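Local coordinates for protein peptide methionine sulfoxide reductase msrA/msrB (Neisseria gonorrhoeae, PDB 2H30) that probably passes electrons from DsbD, through the thiols of its thioredoxin-like N-terminal domain, to the downstream domains that reduce methionine sulfoxide in proteins, at residues 42-47 and 54-59; 90-95 and 105-110. The protein carries 2 engineered substitutions. One frame throughout, in Å; residues are numbered along the deposited sequence.

Contact 1 (42-47 and 54-59)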
ATOM      1  N   LEU A  42      -5.337   3.946   2.318  1.00 12.54           N
ATOM      2  CA  LEU A  42      -5.042   3.710   0.892  1.00 13.93           C
ATOM      3  C   LEU A  42      -3.783   2.880   0.877  1.00 12.48           C
ATOM      4  O   LEU A  42      -2.754   3.297   1.443  1.00 13.43           O
ATOM      5  CB  LEU A  42      -4.826   5.065   0.195  1.00 15.22           C
ATOM      6  CG  LEU A  42      -4.487   4.886  -1.273  1.00 16.13           C
ATOM      7  CD1 LEU A  42      -5.623   4.219  -2.088  1.00 17.10           C
ATOM      8  CD2 LEU A  42      -4.157   6.352  -1.748  1.00 18.21           C
ATOM      9  N   ILE A  43      -3.875   1.679   0.303  1.00 11.93           N
ATOM     10  CA  ILE A  43      -2.755   0.717   0.371  1.00 11.56           C
ATOM     11  C   ILE A  43      -2.200   0.464  -1.008  1.00 12.11           C
ATOM     12  O   ILE A  43      -2.967   0.117  -1.926  1.00 13.02           O
ATOM     13  CB  ILE A  43      -3.213  -0.640   0.908  1.00 13.01           C
ATOM     14  CG1 ILE A  43      -3.858  -0.459   2.295  1.00 13.38           C
ATOM     15  CG2 ILE A  43      -2.019  -1.616   0.957  1.00 14.90           C
ATOM     16  CD1 ILE A  43      -4.496  -1.768   2.770  1.00 16.38           C
ATOM     17  N   LYS A  44      -0.911   0.612  -1.163  1.00 11.38           N
ATOM     18  CA  LYS A  44      -0.239   0.261  -2.454  1.00 11.08           C
ATOM     19  C   LYS A  44       0.471  -1.090  -2.276  1.00 12.42           C
ATOM     20  O   LYS A  44       1.348  -1.167  -1.378  1.00 12.01           O
ATOM     21  CB  LYS A  44       0.829   1.301  -2.783  1.00 12.70           C
ATOM     22  CG  LYS A  44       1.457   0.988  -4.167  1.00 13.83           C
ATOM     23  CD  LYS A  44       2.525   1.980  -4.504  1.00 18.13           C
ATOM     24  CE  LYS A  44       2.686   1.918  -6.080  1.00 21.43           C
ATOM     25  NZ  LYS A  44       3.380   3.096  -6.458  1.00 25.02           N
ATOM     26  N   PHE A  45       0.107  -2.071  -3.113  1.00 10.65           N
ATOM     27  CA  PHE A  45       0.774  -3.389  -3.129  1.00 10.28           C
ATOM     28  C   PHE A  45       1.834  -3.340  -4.207  1.00 11.25           C
ATOM     29  O   PHE A  45       1.569  -2.907  -5.345  1.00 11.92           O
ATOM     30  CB  PHE A  45      -0.236  -4.495  -3.472  1.00 11.92           C
ATOM     31  CG  PHE A  45      -1.280  -4.668  -2.409  1.00 12.78           C
ATOM     32  CD1 PHE A  45      -2.416  -3.861  -2.375  1.00 13.59           C
ATOM     33  CD2 PHE A  45      -1.075  -5.595  -1.407  1.00 14.25           C
ATOM     34  CE1 PHE A  45      -3.363  -4.045  -1.337  1.00 16.20           C
ATOM     35  CE2 PHE A  45      -2.031  -5.804  -0.380  1.00 14.17           C
ATOM     36  CZ  PHE A  45      -3.171  -5.032  -0.328  1.00 14.21           C
ATOM     37  N   TRP A  46       3.005  -3.865  -3.869  1.00 11.00           N
ATOM     38  CA  TRP A  46       4.134  -3.832  -4.795  1.00 11.05           C
ATOM     39  C   TRP A  46       5.105  -4.974  -4.531  1.00 11.95           C
ATOM     40  O   TRP A  46       4.950  -5.717  -3.551  1.00 12.55           O
ATOM     41  CB  TRP A  46       4.848  -2.470  -4.702  1.00 11.29           C
ATOM     42  CG  TRP A  46       5.498  -2.173  -3.379  1.00 12.09           C
ATOM     43  CD1 TRP A  46       4.868  -1.707  -2.240  1.00 13.78           C
ATOM     44  CD2 TRP A  46       6.892  -2.204  -3.084  1.00 12.65           C
ATOM     45  NE1 TRP A  46       5.822  -1.498  -1.225  1.00 12.33           N
ATOM     46  CE2 TRP A  46       7.054  -1.842  -1.726  1.00 12.08           C
ATOM     47  CE3 TRP A  46       8.012  -2.607  -3.821  1.00 12.93           C
ATOM     48  CZ2 TRP A  46       8.293  -1.752  -1.108  1.00 14.77           C
ATOM     49  CZ3 TRP A  46       9.264  -2.550  -3.183  1.00 14.09           C
ATOM     50  CH2 TRP A  46       9.400  -2.141  -1.852  1.00 14.17           C
ATOM     51  N   ALA A  47       6.099  -5.116  -5.430  1.00 12.83           N
ATOM     52  CA  ALA A  47       7.160  -6.101  -5.295  1.00 12.93           C
ATOM     53  C   ALA A  47       8.464  -5.527  -5.769  1.00 13.90           C
ATOM     54  O   ALA A  47       8.483  -4.685  -6.679  1.00 13.15           O
ATOM     55  CB  ALA A  47       6.852  -7.351  -6.080  1.00 14.01           C
ATOM     56  N   LEU A  54       9.127   0.069  -8.318  1.00 13.17           N
ATOM     57  CA  LEU A  54      10.282   0.740  -7.707  1.00 13.12           C
ATOM     58  C   LEU A  54      10.357   2.220  -8.102  1.00 13.75           C
ATOM     59  O   LEU A  54      10.675   3.096  -7.279  1.00 13.33           O
ATOM     60  CB  LEU A  54      11.606   0.075  -8.054  1.00 14.88           C
ATOM     61  CG  LEU A  54      11.666  -1.407  -7.731  1.00 16.11           C
ATOM     62  CD1 LEU A  54      13.098  -1.790  -8.065  1.00 18.11           C
ATOM     63  CD2 LEU A  54      11.490  -1.482  -6.238  1.00 19.24           C
ATOM     64  N   SER A  55       9.998   2.502  -9.363  1.00 13.20           N
ATOM     65  CA  SER A  55      10.059   3.917  -9.843  1.00 13.10           C
ATOM     66  C   SER A  55       9.069   4.830  -9.139  1.00 12.89           C
ATOM     67  O   SER A  55       9.203   6.061  -9.204  1.00 14.94           O
ATOM     68  CB  SER A  55       9.791   3.934 -11.350  1.00 12.05           C
ATOM     69  OG  SER A  55       8.409   3.753 -11.641  1.00 13.53           O
ATOM     70  N   GLU A  56       8.042   4.205  -8.522  1.00 11.91           N
ATOM     71  CA  GLU A  56       6.946   4.931  -7.926  1.00 13.08           C
ATOM     72  C   GLU A  56       7.096   5.041  -6.384  1.00 11.30           C
ATOM     73  O   GLU A  56       6.263   5.689  -5.734  1.00 13.37           O
ATOM     74  CB  GLU A  56       5.630   4.233  -8.260  1.00 13.56           C
ATOM     75  CG  GLU A  56       5.222   4.391  -9.713  1.00 14.12           C
ATOM     76  CD  GLU A  56       3.945   3.565 -10.048  1.00 18.56           C
ATOM     77  OE1 GLU A  56       3.471   2.801  -9.174  1.00 19.92           O
ATOM     78  OE2 GLU A  56       3.408   3.699 -11.182  1.00 19.36           O
ATOM     79  N   LEU A  57       8.140   4.447  -5.827  1.00 12.61           N
ATOM     80  CA  LEU A  57       8.326   4.497  -4.327  1.00 11.94           C
ATOM     81  C   LEU A  57       8.507   5.950  -3.851  1.00 12.05           C
ATOM     82  O   LEU A  57       7.882   6.352  -2.855  1.00 13.99           O
ATOM     83  CB  LEU A  57       9.497   3.649  -3.867  1.00 13.55           C
ATOM     84  CG  LEU A  57       9.331   2.142  -4.032  1.00 15.92           C
ATOM     85  CD1 LEU A  57      10.652   1.485  -3.755  1.00 16.72           C
ATOM     86  CD2 LEU A  57       8.244   1.667  -3.057  1.00 18.40           C
ATOM     87  N   GLY A  58       9.265   6.729  -4.626  1.00 12.55           N
ATOM     88  CA  GLY A  58       9.482   8.152  -4.213  1.00 13.73           C
ATOM     89  C   GLY A  58       8.186   8.951  -4.294  1.00 13.78           C
ATOM     90  O   GLY A  58       7.930   9.844  -3.487  1.00 15.78           O
ATOM     91  N   GLN A  59       7.376   8.660  -5.307  1.00 14.47           N
ATOM     92  CA  GLN A  59       6.088   9.272  -5.461  1.00 15.06           C
ATOM     93  C   GLN A  59       5.185   8.968  -4.263  1.00 14.71           C
ATOM     94  O   GLN A  59       4.583   9.862  -3.692  1.00 14.44           O
ATOM     95  CB  GLN A  59       5.489   8.726  -6.761  1.00 17.10           C
ATOM     96  CG  GLN A  59       4.177   9.321  -7.096  1.00 18.84           C
ATOM     97  CD  GLN A  59       3.564   8.576  -8.310  1.00 21.07           C
ATOM     98  OE1 GLN A  59       3.385   7.373  -8.247  1.00 23.62           O
ATOM     99  NE2 GLN A  59       3.241   9.300  -9.379  1.00 23.20           N
TER
HETATM  100  O   HOH W   1       2.723   5.823  -5.919  1.00 25.61           O

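Contact 2 (90-95 and 105-110)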
ATOM      1  N   GLU A  90      15.310 -11.721   3.624  1.00 20.74           N
ATOM      2  CA  GLU A  90      16.019 -11.363   2.381  1.00 21.47           C
ATOM      3  C   GLU A  90      15.401 -10.036   1.894  1.00 19.90           C
ATOM      4  O   GLU A  90      16.148  -9.082   1.581  1.00 19.67           O
ATOM      5  CB  GLU A  90      15.893 -12.459   1.347  1.00 21.76           C
ATOM      6  CG  GLU A  90      16.509 -12.094  -0.005  1.00 27.89           C
ATOM      7  CD  GLU A  90      16.245 -13.096  -1.147  1.00 29.25           C
ATOM      8  OE1 GLU A  90      15.317 -14.003  -1.113  1.00 34.48           O
ATOM      9  OE2 GLU A  90      17.000 -12.934  -2.152  1.00 38.59           O
ATOM     10  N   PHE A  91      14.065  -9.957   2.025  1.00 17.92           N
ATOM     11  CA  PHE A  91      13.356  -8.770   1.517  1.00 17.97           C
ATOM     12  C   PHE A  91      13.842  -7.550   2.262  1.00 17.89           C
ATOM     13  O   PHE A  91      14.219  -6.525   1.680  1.00 18.73           O
ATOM     14  CB  PHE A  91      11.814  -8.912   1.601  1.00 16.35           C
ATOM     15  CG  PHE A  91      11.113  -7.626   1.239  1.00 15.60           C
ATOM     16  CD1 PHE A  91      10.935  -7.318  -0.121  1.00 17.60           C
ATOM     17  CD2 PHE A  91      10.809  -6.660   2.224  1.00 16.31           C
ATOM     18  CE1 PHE A  91      10.394  -6.074  -0.502  1.00 16.77           C
ATOM     19  CE2 PHE A  91      10.253  -5.396   1.817  1.00 14.85           C
ATOM     20  CZ  PHE A  91      10.074  -5.148   0.453  1.00 14.58           C
ATOM     21  N   GLN A  92      13.814  -7.616   3.593  1.00 18.06           N
ATOM     22  CA  GLN A  92      14.151  -6.464   4.420  1.00 17.97           C
ATOM     23  C   GLN A  92      15.611  -6.027   4.245  1.00 19.47           C
ATOM     24  O   GLN A  92      15.930  -4.850   4.297  1.00 20.16           O
ATOM     25  CB  GLN A  92      13.824  -6.763   5.895  1.00 19.33           C
ATOM     26  CG  GLN A  92      12.352  -6.957   6.249  1.00 17.34           C
ATOM     27  CD  GLN A  92      11.832  -8.372   6.059  1.00 19.66           C
ATOM     28  OE1 GLN A  92      12.343  -9.155   5.243  1.00 19.23           O
ATOM     29  NE2 GLN A  92      10.734  -8.695   6.756  1.00 21.89           N
ATOM     30  N   LYS A  93      16.505  -7.003   4.075  1.00 19.83           N
ATOM     31  CA  LYS A  93      17.911  -6.717   3.840  1.00 20.85           C
ATOM     32  C   LYS A  93      18.114  -5.964   2.523  1.00 19.45           C
ATOM     33  O   LYS A  93      18.829  -4.992   2.501  1.00 22.06           O
ATOM     34  CB  LYS A  93      18.729  -8.022   3.866  1.00 22.24           C
ATOM     35  CG  LYS A  93      20.234  -7.739   3.761  1.00 28.62           C
ATOM     36  CD  LYS A  93      20.708  -6.551   4.658  1.00 36.93           C
ATOM     37  CE  LYS A  93      20.204  -6.634   6.142  1.00 41.95           C
ATOM     38  NZ  LYS A  93      19.719  -5.294   6.661  1.00 42.65           N
ATOM     39  N   TRP A  94      17.420  -6.400   1.491  1.00 19.38           N
ATOM     40  CA  TRP A  94      17.449  -5.730   0.177  1.00 18.20           C
ATOM     41  C   TRP A  94      16.847  -4.326   0.350  1.00 17.34           C
ATOM     42  O   TRP A  94      17.406  -3.322  -0.095  1.00 17.89           O
ATOM     43  CB  TRP A  94      16.654  -6.552  -0.842  1.00 17.86           C
ATOM     44  CG  TRP A  94      16.390  -5.734  -2.069  1.00 18.04           C
ATOM     45  CD1 TRP A  94      17.266  -5.437  -3.088  1.00 20.73           C
ATOM     46  CD2 TRP A  94      15.191  -4.998  -2.336  1.00 17.93           C
ATOM     47  NE1 TRP A  94      16.651  -4.626  -4.024  1.00 20.14           N
ATOM     48  CE2 TRP A  94      15.389  -4.319  -3.570  1.00 19.06           C
ATOM     49  CE3 TRP A  94      13.958  -4.864  -1.655  1.00 17.98           C
ATOM     50  CZ2 TRP A  94      14.405  -3.504  -4.150  1.00 17.96           C
ATOM     51  CZ3 TRP A  94      12.970  -4.052  -2.236  1.00 17.92           C
ATOM     52  CH2 TRP A  94      13.208  -3.372  -3.463  1.00 17.51           C
ATOM     53  N   TYR A  95      15.674  -4.258   0.994  1.00 17.08           N
ATOM     54  CA  TYR A  95      14.995  -2.965   1.062  1.00 17.12           C
ATOM     55  C   TYR A  95      15.732  -1.917   1.877  1.00 18.00           C
ATOM     56  O   TYR A  95      15.654  -0.713   1.624  1.00 17.28           O
ATOM     57  CB  TYR A  95      13.557  -3.165   1.549  1.00 16.59           C
ATOM     58  CG  TYR A  95      12.759  -1.871   1.515  1.00 15.58           C
ATOM     59  CD1 TYR A  95      12.478  -1.265   0.285  1.00 16.77           C
ATOM     60  CD2 TYR A  95      12.436  -1.211   2.671  1.00 16.68           C
ATOM     61  CE1 TYR A  95      11.798  -0.074   0.239  1.00 16.36           C
ATOM     62  CE2 TYR A  95      11.769   0.033   2.636  1.00 16.04           C
ATOM     63  CZ  TYR A  95      11.449   0.554   1.407  1.00 16.07           C
ATOM     64  OH  TYR A  95      10.811   1.762   1.354  1.00 19.37           O
ATOM     65  N   VAL A 105       6.237   0.617   4.848  1.00 14.57           N
ATOM     66  CA  VAL A 105       6.243  -0.610   4.104  1.00 13.85           C
ATOM     67  C   VAL A 105       5.882  -1.752   5.038  1.00 14.82           C
ATOM     68  O   VAL A 105       6.777  -2.239   5.785  1.00 18.09           O
ATOM     69  CB  VAL A 105       7.577  -0.893   3.398  1.00 15.48           C
ATOM     70  CG1 VAL A 105       7.449  -2.213   2.639  1.00 15.76           C
ATOM     71  CG2 VAL A 105       7.960   0.287   2.428  1.00 14.28           C
ATOM     72  N   VAL A 106       4.651  -2.228   4.946  1.00 13.92           N
ATOM     73  CA  VAL A 106       4.260  -3.408   5.740  1.00 14.63           C
ATOM     74  C   VAL A 106       4.810  -4.623   5.024  1.00 15.44           C
ATOM     75  O   VAL A 106       4.720  -4.735   3.810  1.00 16.04           O
ATOM     76  CB  VAL A 106       2.746  -3.480   5.817  1.00 15.51           C
ATOM     77  CG1 VAL A 106       2.246  -4.837   6.462  1.00 16.16           C
ATOM     78  CG2 VAL A 106       2.181  -2.296   6.548  1.00 16.66           C
ATOM     79  N   THR A 107       5.318  -5.599   5.781  1.00 15.17           N
ATOM     80  CA  THR A 107       5.828  -6.825   5.205  1.00 16.70           C
ATOM     81  C   THR A 107       4.847  -7.949   5.559  1.00 17.97           C
ATOM     82  O   THR A 107       4.708  -8.311   6.753  1.00 21.74           O
ATOM     83  CB  THR A 107       7.273  -7.116   5.659  1.00 16.86           C
ATOM     84  OG1 THR A 107       7.407  -7.066   7.096  1.00 21.01           O
ATOM     85  CG2 THR A 107       8.218  -6.141   5.055  1.00 18.05           C
ATOM     86  N   ASP A 108       4.177  -8.477   4.560  1.00 16.18           N
ATOM     87  CA  ASP A 108       3.140  -9.509   4.747  1.00 16.03           C
ATOM     88  C   ASP A 108       3.742 -10.816   4.258  1.00 15.63           C
ATOM     89  O   ASP A 108       3.695 -11.143   3.090  1.00 16.21           O
ATOM     90  CB  ASP A 108       1.930  -9.139   3.891  1.00 16.68           C
ATOM     91  CG  ASP A 108       0.757 -10.087   4.052  1.00 19.10           C
ATOM     92  OD1 ASP A 108       0.943 -11.213   4.605  1.00 20.69           O
ATOM     93  OD2 ASP A 108      -0.341  -9.708   3.594  1.00 18.87           O
ATOM     94  N   ASN A 109       4.319 -11.584   5.212  1.00 17.24           N
ATOM     95  CA  ASN A 109       5.017 -12.799   4.815  1.00 18.55           C
ATOM     96  C   ASN A 109       4.011 -13.764   4.216  1.00 18.28           C
ATOM     97  O   ASN A 109       2.998 -14.096   4.903  1.00 20.16           O
ATOM     98  CB  ASN A 109       5.698 -13.378   6.068  1.00 20.62           C
ATOM     99  CG  ASN A 109       6.673 -14.527   5.738  1.00 24.39           C
ATOM    100  OD1 ASN A 109       7.088 -15.266   6.648  1.00 33.41           O
ATOM    101  ND2 ASN A 109       7.025 -14.695   4.484  1.00 25.37           N
ATOM    102  N   GLY A 110       4.242 -14.174   2.966  1.00 17.19           N
ATOM    103  CA  GLY A 110       3.324 -15.063   2.234  1.00 17.63           C
ATOM    104  C   GLY A 110       2.128 -14.392   1.565  1.00 16.74           C
ATOM    105  O   GLY A 110       1.325 -15.023   0.863  1.00 19.19           O
TER
HETATM  106  O   HOH W   2       9.731  -7.030   8.956  1.00 21.85           O

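Contact 1 (42-47 and 54-59)
Trp46 and Leu57 form the tightly packed half of this contact, a CH-pi interaction between the strand segment 42-47 and the following helix of the thioredoxin fold. Methyl CD2 of Leu57 sits over one face of the indole, 3.9 Å from the centroid of the six-membered ring and only 10° off its normal. Leu54 CD2 approaches CZ3 of Trp46 obliquely, at 3.9 Å. CB of Trp46 points toward the helix, and with CG between the backbone N and the carbonyl carbon (chi1 65°) the indole turns a face to Leu57; its NE1 is hydrogen-bonded to Thr76 OG1.

The other half is polar and hydrated, where Glu56 and Gln59 are partly exposed. Lys44 runs out fully extended, crossing Glu56 at about a right angle, and its NZ forms a salt bridge of 2.7 Å with Glu56 OE1, reached on the anti side and 27° out of the carboxylate plane. A water accepts from Lys44 NZ at 2.9 Å and donates to Gln59 OE1, giving the ammonium two partners. Ser141 OG holds OE2 of Glu56.

Strand 41-45 lies between strands 73-78 and 124-128 in the sheet, helix 51-64 packs on it as the crossover helix of the beta-alpha-beta unit leading to strand 73-78, and Trp94 of helix 90-95 touches both Trp46 and Leu54.

Contact 2 (90-95 and 105-110)
The rings of Phe91 and Tyr95 are both met obliquely by strand side chains, neither squarely over a face nor at an edge. They belong to the helix-on-sheet packing of a beta-alpha-beta unit of the thioredoxin fold, made of strand 73-78, helix 90-95 and strand 105-107. Thr107 CG2 lies 3.9 Å from Phe91 CD2, and Val105 CG1 is a more distant neighbour of the same ring. Val105 CG2 meets the hydroxyl end of Tyr95, 3.4 Å from OH and 3.6 Å from CZ, the two side chains coming from opposite directions.

The helix and the last strand run nearly antiparallel, at 159°, with their axes 10.8 Å apart. Phe91 and Tyr95, one helical turn apart, both send CG anti to the backbone N (chi1 173° and -175°), which carries their rings down to the strand. Val105 and Thr107, alternate residues on the strand, face them, whereas Val106 points the other way and touches Val77.

Beside the apolar pairs, at Gln92 and Thr107, the contact turns polar. The amide of Gln92 is fixed at both ends by the turn before the helix, OE1 by Gly89 N and NE2 by Asp88 OD1, while Thr107 OG1 is hydrogen-bonded to Lys24 O. Between them the approach is indirect: one water bridges the two side chains, accepting from Gln92 NE2 at 2.9 Å and lying 3.0 Å from Thr107 OG1.

In the fold
The two contacts illustrate how successive beta-alpha-beta units share one sheet, for helices 51-64 and 90-95 both pack on it and meet each other through side chains. Their centres are 13 Å apart, yet Trp46 of contact 1 reaches well into contact 2: its CH2 lies 3.8 Å from Phe91 CZ and likewise 3.8 Å from Tyr95 CE1, and its CZ2 is 3.9 Å from Val105 CG1. Leu54 CD2 and Trp94 CH2 make a further apolar bridge, 3.8 Å long. Trp46 also touches the Cys50-Cys53 pair, which has the thioredoxin-type CxxC pattern and is probably the redox centre, so contact 1 borders that site directly.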